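Local coordinates for NO-binding heme-dependent sensor protein (Shewanella oneidensis, PDB 4U9J), which binds heme b and a zinc ion and, as a member of the H-NOX (heme-NO-binding) family, probably senses nitric oxide, at residues Q127-Y132 with H171-I176; P135-F140 with T163-G168. The protein carries 3 engineered substitutions. All blocks are in the same frame, centred on the assembly; numbering follows the deposited sequence.

Contact 1. Residues Q127-Y132 with H171-I176; sequences QIALRY and HCMLII. With ZN (zinc ion), chain D; MNH (manganese protoporphyrin IX), chain C.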
loop_
_atom_site.group_PDB
_atom_site.type_symbol
_atom_site.label_atom_id
_atom_site.label_comp_id
_atom_site.label_asym_id
_atom_site.label_seq_id
_atom_site.Cartn_x
_atom_site.Cartn_y
_atom_site.Cartn_z
ATOM N N GLN A 127 -19.957 1.690 5.619
ATOM C CA GLN A 127 -19.168 1.166 4.535
ATOM C C GLN A 127 -18.651 2.295 3.683
ATOM O O GLN A 127 -19.205 3.400 3.667
ATOM C CB GLN A 127 -20.001 0.220 3.709
ATOM C CG GLN A 127 -20.496 -0.962 4.507
ATOM C CD GLN A 127 -21.021 -2.036 3.590
ATOM O OE1 GLN A 127 -21.632 -1.774 2.530
ATOM N NE2 GLN A 127 -20.757 -3.235 3.953
ATOM N N ILE A 128 -17.586 1.964 2.964
ATOM C CA ILE A 128 -16.981 2.843 1.996
ATOM C C ILE A 128 -16.740 2.080 0.663
ATOM O O ILE A 128 -16.211 0.969 0.663
ATOM C CB ILE A 128 -15.635 3.383 2.480
ATOM C CG1 ILE A 128 -15.739 3.876 3.915
ATOM C CG2 ILE A 128 -15.107 4.420 1.480
ATOM C CD1 ILE A 128 -14.363 4.138 4.540
ATOM N N ALA A 129 -17.127 2.684 -0.453
ATOM C CA ALA A 129 -16.850 2.126 -1.768
ATOM C C ALA A 129 -15.659 2.872 -2.285
ATOM O O ALA A 129 -15.750 4.063 -2.594
ATOM C CB ALA A 129 -18.020 2.278 -2.678
ATOM N N LEU A 130 -14.520 2.207 -2.289
ATOM C CA LEU A 130 -13.307 2.794 -2.801
ATOM C C LEU A 130 -12.980 2.288 -4.222
ATOM O O LEU A 130 -12.693 1.124 -4.422
ATOM C CB LEU A 130 -12.171 2.484 -1.835
ATOM C CG LEU A 130 -10.925 3.364 -2.012
ATOM C CD1 LEU A 130 -11.246 4.768 -1.548
ATOM C CD2 LEU A 130 -9.725 2.911 -1.180
ATOM N N ARG A 131 -13.061 3.155 -5.219
ATOM C CA ARG A 131 -12.719 2.839 -6.602
ATOM C C ARG A 131 -11.251 3.127 -6.875
ATOM O O ARG A 131 -10.779 4.239 -6.660
ATOM C CB ARG A 131 -13.589 3.636 -7.550
ATOM C CG ARG A 131 -13.587 3.193 -9.039
ATOM C CD ARG A 131 -14.529 4.095 -9.858
ATOM N NE ARG A 131 -14.700 3.713 -11.261
ATOM C CZ ARG A 131 -13.757 3.925 -12.173
ATOM N NH1 ARG A 131 -12.587 4.424 -11.796
ATOM N NH2 ARG A 131 -13.937 3.568 -13.425
ATOM N N TYR A 132 -10.537 2.115 -7.361
ATOM C CA TYR A 132 -9.098 2.165 -7.605
ATOM C C TYR A 132 -8.853 1.906 -9.081
ATOM O O TYR A 132 -9.446 1.001 -9.668
ATOM C CB TYR A 132 -8.390 1.103 -6.772
ATOM C CG TYR A 132 -6.957 0.841 -7.142
ATOM C CD1 TYR A 132 -6.620 -0.068 -8.138
ATOM C CD2 TYR A 132 -5.925 1.480 -6.494
ATOM C CE1 TYR A 132 -5.287 -0.294 -8.471
ATOM C CE2 TYR A 132 -4.594 1.217 -6.809
ATOM C CZ TYR A 132 -4.278 0.363 -7.802
ATOM O OH TYR A 132 -2.954 0.085 -8.140
ATOM N N HIS A 171 -11.039 -0.941 -13.645
ATOM C CA HIS A 171 -10.847 -0.407 -12.292
ATOM C C HIS A 171 -11.157 -1.560 -11.320
ATOM O O HIS A 171 -11.719 -2.621 -11.735
ATOM C CB HIS A 171 -11.775 0.753 -12.061
ATOM C CG HIS A 171 -13.222 0.356 -12.054
ATOM N ND1 HIS A 171 -13.954 0.157 -13.214
ATOM C CD2 HIS A 171 -14.063 0.062 -11.032
ATOM C CE1 HIS A 171 -15.187 -0.201 -12.898
ATOM N NE2 HIS A 171 -15.276 -0.283 -11.586
ATOM N N CYS A 172 -10.799 -1.392 -10.054
ATOM C CA CYS A 172 -11.278 -2.270 -8.991
ATOM C C CYS A 172 -12.250 -1.539 -8.063
ATOM O O CYS A 172 -12.130 -0.330 -7.878
ATOM C CB CYS A 172 -10.099 -2.804 -8.195
ATOM S SG CYS A 172 -8.749 -3.545 -9.108
ATOM N N MET A 173 -13.226 -2.262 -7.506
ATOM C CA MET A 173 -14.081 -1.734 -6.467
ATOM C C MET A 173 -13.727 -2.446 -5.162
ATOM O O MET A 173 -13.798 -3.667 -5.080
ATOM C CB MET A 173 -15.562 -1.917 -6.790
ATOM C CG MET A 173 -16.090 -0.973 -7.869
ATOM S SD MET A 173 -15.945 0.837 -7.572
ATOM C CE MET A 173 -16.765 1.073 -6.017
ATOM N N LEU A 174 -13.306 -1.686 -4.161
ATOM C CA LEU A 174 -13.041 -2.221 -2.821
ATOM C C LEU A 174 -14.121 -1.732 -1.903
ATOM O O LEU A 174 -14.218 -0.558 -1.622
ATOM C CB LEU A 174 -11.672 -1.805 -2.285
ATOM C CG LEU A 174 -10.463 -2.591 -2.798
ATOM C CD1 LEU A 174 -10.442 -2.674 -4.201
ATOM C CD2 LEU A 174 -9.185 -1.848 -2.494
ATOM N N ILE A 175 -14.935 -2.642 -1.433
ATOM C CA ILE A 175 -16.048 -2.270 -0.604
ATOM C C ILE A 175 -15.555 -2.542 0.812
ATOM O O ILE A 175 -15.347 -3.696 1.190
ATOM C CB ILE A 175 -17.347 -3.044 -0.920
ATOM C CG1 ILE A 175 -17.761 -2.915 -2.410
ATOM C CG2 ILE A 175 -18.452 -2.528 -0.023
ATOM C CD1 ILE A 175 -17.970 -1.477 -2.915
ATOM N N ILE A 176 -15.361 -1.472 1.566
ATOM C CA ILE A 176 -14.763 -1.503 2.902
ATOM C C ILE A 176 -15.879 -1.463 3.904
ATOM O O ILE A 176 -16.740 -0.574 3.918
ATOM C CB ILE A 176 -13.825 -0.337 3.142
ATOM C CG1 ILE A 176 -12.727 -0.246 2.070
ATOM C CG2 ILE A 176 -13.123 -0.512 4.490
ATOM C CD1 ILE A 176 -12.000 1.077 2.008
HETATM ZN ZN ZN D . -8.311 -5.488 -8.025
HETATM MN MN MNH C . -0.310 5.910 -1.462
HETATM C CHA MNH C . 1.635 4.825 -3.829
HETATM C CHB MNH C . -2.532 3.655 -2.187
HETATM C CHC MNH C . -1.553 5.989 1.717
HETATM C CHD MNH C . 2.173 7.771 -0.310
HETATM N NA MNH C . -0.439 4.427 -2.961
HETATM C C1A MNH C . 0.518 4.041 -3.859
HETATM C C2A MNH C . 0.089 2.815 -4.553
HETATM C C3A MNH C . -1.083 2.392 -4.005
HETATM C C4A MNH C . -1.412 3.435 -3.022
HETATM C CMA MNH C . -1.971 1.181 -4.241
HETATM C CAA MNH C . 1.005 2.132 -5.594
HETATM C CBA MNH C . 0.906 2.663 -7.028
HETATM C CGA MNH C . -0.306 2.427 -7.895
HETATM O O1A MNH C . -0.409 2.977 -9.017
HETATM O O2A MNH C . -1.170 1.693 -7.342
HETATM N NB MNH C . -2.094 5.197 -0.430
HETATM C C1B MNH C . -2.887 4.098 -0.884
HETATM C C2B MNH C . -3.954 3.664 0.003
HETATM C C3B MNH C . -3.547 4.454 1.052
HETATM C C4B MNH C . -2.391 5.282 0.880
HETATM C CMB MNH C . -5.057 2.643 -0.345
HETATM C CAB MNH C . -4.181 4.465 2.382
HETATM C CBB MNH C . -4.827 3.466 3.218
HETATM N NC MNH C . 0.250 6.773 0.486
HETATM C C1C MNH C . -0.409 6.711 1.719
HETATM C C2C MNH C . 0.256 7.444 2.801
HETATM C C3C MNH C . 1.313 7.926 2.152
HETATM C C4C MNH C . 1.323 7.558 0.767
HETATM C CMC MNH C . -0.186 7.537 4.279
HETATM C CAC MNH C . 2.376 8.771 2.729
HETATM C CBC MNH C . 2.186 10.179 2.859
HETATM N ND MNH C . 1.575 6.526 -2.094
HETATM C C1D MNH C . 2.598 7.254 -1.527
HETATM C C2D MNH C . 3.885 7.223 -2.295
HETATM C C3D MNH C . 3.632 6.325 -3.295
HETATM C C4D MNH C . 2.290 5.850 -3.143
HETATM C CMD MNH C . 5.082 8.017 -1.903
HETATM C CAD MNH C . 4.567 5.870 -4.399
HETATM C CBD MNH C . 4.568 6.778 -5.612
HETATM C CGD MNH C . 5.627 6.345 -6.634
HETATM O O1D MNH C . 6.264 5.296 -6.413
HETATM O O2D MNH C . 5.924 7.033 -7.677
#
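The guanidinium of R131 lies flat on the imidazole of H171, the two planes 13° apart and their centres 3.9 Å from each other. This stack joins strand 127-132 to the residue that leads into strand 172-176, its antiparallel neighbour in the four-stranded sheet of the H-NOX fold. An arm extended from CG to NE, with CG anti to the backbone N (chi1 -167°), carries the guanidinium over one face of the histidine ring. On the same face of the sheet, I175 CD1 packs on A129 CB at 3.8 Å; M173, modelled in two conformers, bends in one of them toward R131 CG and A129 CB, a contact that is therefore not certain.

Three hydrogen-bonded pairs, I128 with I176, L130 with L174 and Y132 with C172, zip the backbones together through six N-H...O bonds. The I176 N to I128 O bond, 2.7 Å long, is nearly straight at 176°. Side chains of these pairs form the buried face, where I128, L130 and I176 pack on V95 of helix 91-96, and L130, L174 and I176 on L146 of helix 139-152. I176 CD1 reaches diagonally across to L130 CB on the neighbouring strand, 4.1 Å away.

At the Y132-C172 end this apolar face gives way to two binding sites. C172 SG lies obliquely to the Y132 ring, 4.2 Å from CD1, and is a zinc ligand together with C139, H161 and C164. Y132 OH donates a 2.5 Å hydrogen bond to propionate O2A of MNH, an oxygen lying in the plane of the ring at its edge.

Contact 2. Residues P135-F140 with T163-G168; sequences PRRLCF and TCMHTG. With ZN (zinc ion), chain D; MNH (manganese protoporphyrin IX), chain C.
R137 and M165 bring the two backbones to 6.7 Å between CA atoms, where the turn leading into helix 139-152 faces the loop after strand 156-163. The two segments together supply half of a zinc site made of three cysteines and one histidine: C139 SG and C164 SG each bind zinc at 2.4 Å, and H161 and C172 complete it. The C164 thiolate also accepts a hydrogen bond from H166 N (3.3 Å), which probably tempers its negative charge.

H166 is not a zinc ligand. Its imidazole turns one edge to C139 SG and, through NE2, donates a 3.0 Å hydrogen bond to R137 O. R137 lies over one face of this ring, with CD above it and CB close to NE2; ND1 sits over the centre of the guanidinium, whose plane is inclined at 38° to the ring. R137 CD also packs on M165 CB at 3.8 Å.

R136 turns from the zinc loop to the porphyrin, its chain bent at chi3 (-71°), and its NE and, more weakly, NH2 converge on propionate O1A of MNH. A leucine here would probably leave O1A without these two N-H donors and the propionate without the nearby positive charge. The shorter bond, R136 NE to O1A, measures 2.7 Å.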
loop_
_atom_site.group_PDB
_atom_site.type_symbol
_atom_site.label_atom_id
_atom_site.label_comp_id
_atom_site.label_asym_id
_atom_site.label_seq_id
_atom_site.Cartn_x
_atom_site.Cartn_y
_atom_site.Cartn_z
ATOM N N PRO A 135 -2.402 1.768 -13.974
ATOM C CA PRO A 135 -1.831 0.853 -14.979
ATOM C C PRO A 135 -0.880 -0.159 -14.296
ATOM O O PRO A 135 -0.473 -1.144 -14.867
ATOM C CB PRO A 135 -1.073 1.805 -15.925
ATOM C CG PRO A 135 -0.651 2.952 -14.933
ATOM C CD PRO A 135 -1.825 3.129 -14.064
ATOM N N ARG A 136 -0.538 0.088 -13.060
ATOM C CA ARG A 136 0.308 -0.824 -12.335
ATOM C C ARG A 136 -0.494 -1.969 -11.643
ATOM O O ARG A 136 0.088 -2.908 -11.146
ATOM C CB ARG A 136 1.098 -0.055 -11.286
ATOM C CG ARG A 136 2.193 0.832 -11.922
ATOM C CD ARG A 136 2.698 1.914 -10.959
ATOM N NE ARG A 136 1.687 2.947 -10.743
ATOM C CZ ARG A 136 1.400 3.896 -11.614
ATOM N NH1 ARG A 136 2.062 3.960 -12.737
ATOM N NH2 ARG A 136 0.470 4.790 -11.338
ATOM N N ARG A 137 -1.815 -1.842 -11.574
ATOM C CA ARG A 137 -2.690 -2.926 -11.052
ATOM C C ARG A 137 -2.249 -3.447 -9.675
ATOM O O ARG A 137 -2.196 -4.656 -9.415
ATOM C CB ARG A 137 -2.763 -4.057 -12.085
ATOM C CG ARG A 137 -3.299 -3.521 -13.405
ATOM C CD ARG A 137 -3.975 -4.587 -14.281
ATOM N NE ARG A 137 -3.028 -5.644 -14.588
ATOM C CZ ARG A 137 -3.309 -6.667 -15.369
ATOM N NH1 ARG A 137 -4.495 -6.736 -15.931
ATOM N NH2 ARG A 137 -2.399 -7.605 -15.610
ATOM N N LEU A 138 -1.980 -2.509 -8.781
ATOM C CA LEU A 138 -1.510 -2.837 -7.424
ATOM C C LEU A 138 -2.672 -2.775 -6.394
ATOM O O LEU A 138 -2.492 -2.296 -5.272
ATOM C CB LEU A 138 -0.371 -1.877 -7.035
ATOM C CG LEU A 138 0.974 -2.249 -7.670
ATOM C CD1 LEU A 138 2.052 -1.117 -7.502
ATOM C CD2 LEU A 138 1.484 -3.563 -7.005
ATOM N N CYS A 139 -3.871 -3.216 -6.803
ATOM C CA CYS A 139 -5.058 -3.161 -5.934
ATOM C C CYS A 139 -4.858 -3.993 -4.674
ATOM O O CYS A 139 -5.465 -3.707 -3.673
ATOM C CB CYS A 139 -6.315 -3.669 -6.656
ATOM S SG CYS A 139 -6.020 -5.317 -7.457
ATOM N N PHE A 140 -4.027 -5.022 -4.730
ATOM C CA PHE A 140 -3.789 -5.806 -3.552
ATOM C C PHE A 140 -2.833 -5.098 -2.605
ATOM O O PHE A 140 -2.910 -5.297 -1.392
ATOM C CB PHE A 140 -3.290 -7.199 -3.910
ATOM C CG PHE A 140 -4.391 -8.077 -4.487
ATOM C CD1 PHE A 140 -5.253 -8.759 -3.639
ATOM C CD2 PHE A 140 -4.607 -8.169 -5.851
ATOM C CE1 PHE A 140 -6.308 -9.570 -4.151
ATOM C CE2 PHE A 140 -5.660 -8.971 -6.354
ATOM C CZ PHE A 140 -6.504 -9.660 -5.494
ATOM N N THR A 163 -14.996 -6.511 -8.274
ATOM C CA THR A 163 -14.666 -5.932 -9.577
ATOM C C THR A 163 -13.193 -5.681 -9.491
ATOM O O THR A 163 -12.734 -5.047 -8.505
ATOM C CB THR A 163 -15.385 -4.618 -9.807
ATOM O OG1 THR A 163 -16.774 -4.873 -9.685
ATOM C CG2 THR A 163 -15.128 -4.006 -11.143
ATOM N N CYS A 164 -12.433 -6.182 -10.480
ATOM C CA CYS A 164 -10.969 -6.124 -10.377
ATOM C C CYS A 164 -10.370 -6.057 -11.766
ATOM O O CYS A 164 -10.865 -6.673 -12.739
ATOM C CB CYS A 164 -10.442 -7.325 -9.575
ATOM S SG CYS A 164 -8.660 -7.368 -9.440
ATOM N N MET A 165 -9.297 -5.285 -11.861
ATOM C CA MET A 165 -8.616 -5.136 -13.114
ATOM C C MET A 165 -8.014 -6.490 -13.548
ATOM O O MET A 165 -7.800 -6.737 -14.712
ATOM C CB MET A 165 -7.523 -4.057 -12.992
ATOM C CG MET A 165 -8.048 -2.632 -12.632
ATOM S SD MET A 165 -6.728 -1.355 -12.624
ATOM C CE MET A 165 -6.503 -1.138 -14.386
ATOM N N HIS A 166 -7.672 -7.331 -12.582
ATOM C CA HIS A 166 -7.071 -8.615 -12.882
ATOM C C HIS A 166 -8.111 -9.595 -13.461
ATOM O O HIS A 166 -7.711 -10.593 -14.008
ATOM C CB HIS A 166 -6.374 -9.197 -11.649
ATOM C CG HIS A 166 -5.130 -8.435 -11.256
ATOM N ND1 HIS A 166 -3.920 -8.571 -11.915
ATOM C CD2 HIS A 166 -4.930 -7.495 -10.299
ATOM C CE1 HIS A 166 -3.038 -7.764 -11.367
ATOM N NE2 HIS A 166 -3.624 -7.113 -10.380
ATOM N N THR A 167 -9.404 -9.272 -13.319
ATOM C CA THR A 167 -10.525 -10.122 -13.861
ATOM C C THR A 167 -11.184 -9.360 -14.974
ATOM O O THR A 167 -12.287 -9.643 -15.344
ATOM C CB THR A 167 -11.568 -10.540 -12.830
ATOM O OG1 THR A 167 -12.202 -9.404 -12.225
ATOM C CG2 THR A 167 -10.950 -11.372 -11.781
ATOM N N GLY A 168 -10.453 -8.384 -15.502
ATOM C CA GLY A 168 -10.803 -7.762 -16.768
ATOM C C GLY A 168 -11.433 -6.392 -16.780
ATOM O O GLY A 168 -11.641 -5.859 -17.847
HETATM ZN ZN ZN D . -8.311 -5.488 -8.025
HETATM MN MN MNH C . -0.310 5.910 -1.462
HETATM C CHA MNH C . 1.635 4.825 -3.829
HETATM C CHB MNH C . -2.532 3.655 -2.187
HETATM C CHC MNH C . -1.553 5.989 1.717
HETATM C CHD MNH C . 2.173 7.771 -0.310
HETATM N NA MNH C . -0.439 4.427 -2.961
HETATM C C1A MNH C . 0.518 4.041 -3.859
HETATM C C2A MNH C . 0.089 2.815 -4.553
HETATM C C3A MNH C . -1.083 2.392 -4.005
HETATM C C4A MNH C . -1.412 3.435 -3.022
HETATM C CMA MNH C . -1.971 1.181 -4.241
HETATM C CAA MNH C . 1.005 2.132 -5.594
HETATM C CBA MNH C . 0.906 2.663 -7.028
HETATM C CGA MNH C . -0.306 2.427 -7.895
HETATM O O1A MNH C . -0.409 2.977 -9.017
HETATM O O2A MNH C . -1.170 1.693 -7.342
HETATM N NB MNH C . -2.094 5.197 -0.430
HETATM C C1B MNH C . -2.887 4.098 -0.884
HETATM C C2B MNH C . -3.954 3.664 0.003
HETATM C C3B MNH C . -3.547 4.454 1.052
HETATM C C4B MNH C . -2.391 5.282 0.880
HETATM C CMB MNH C . -5.057 2.643 -0.345
HETATM C CAB MNH C . -4.181 4.465 2.382
HETATM C CBB MNH C . -4.827 3.466 3.218
HETATM N NC MNH C . 0.250 6.773 0.486
HETATM C C1C MNH C . -0.409 6.711 1.719
HETATM C C2C MNH C . 0.256 7.444 2.801
HETATM C C3C MNH C . 1.313 7.926 2.152
HETATM C C4C MNH C . 1.323 7.558 0.767
HETATM C CMC MNH C . -0.186 7.537 4.279
HETATM C CAC MNH C . 2.376 8.771 2.729
HETATM C CBC MNH C . 2.186 10.179 2.859
HETATM N ND MNH C . 1.575 6.526 -2.094
HETATM C C1D MNH C . 2.598 7.254 -1.527
HETATM C C2D MNH C . 3.885 7.223 -2.295
HETATM C C3D MNH C . 3.632 6.325 -3.295
HETATM C C4D MNH C . 2.290 5.850 -3.143
HETATM C CMD MNH C . 5.082 8.017 -1.903
HETATM C CAD MNH C . 4.567 5.870 -4.399
HETATM C CBD MNH C . 4.568 6.778 -5.612
HETATM C CGD MNH C . 5.627 6.345 -6.634
HETATM O O1D MNH C . 6.264 5.296 -6.413
HETATM O O2D MNH C . 5.924 7.033 -7.677
#

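How the contacts relate
Contact 1 is sheet pairing with a buried apolar face, whereas contact 2 is a smaller, more exposed meeting of loops, held by metal coordination and one histidine-to-carbonyl bond. Along the chain, contact 2 is nested within the loop closed by contact 1. Both supply the same zinc ion, one cysteine from 171-176 and two from contact 2, and both reach the same propionate, by tyrosine at one oxygen and arginine at the other. They also join directly: Y132 OH is probably hydrogen-bonded to L138 N, and M173 N to T163 O. Arginine over imidazole recurs, flat in contact 1 and inclined in contact 2.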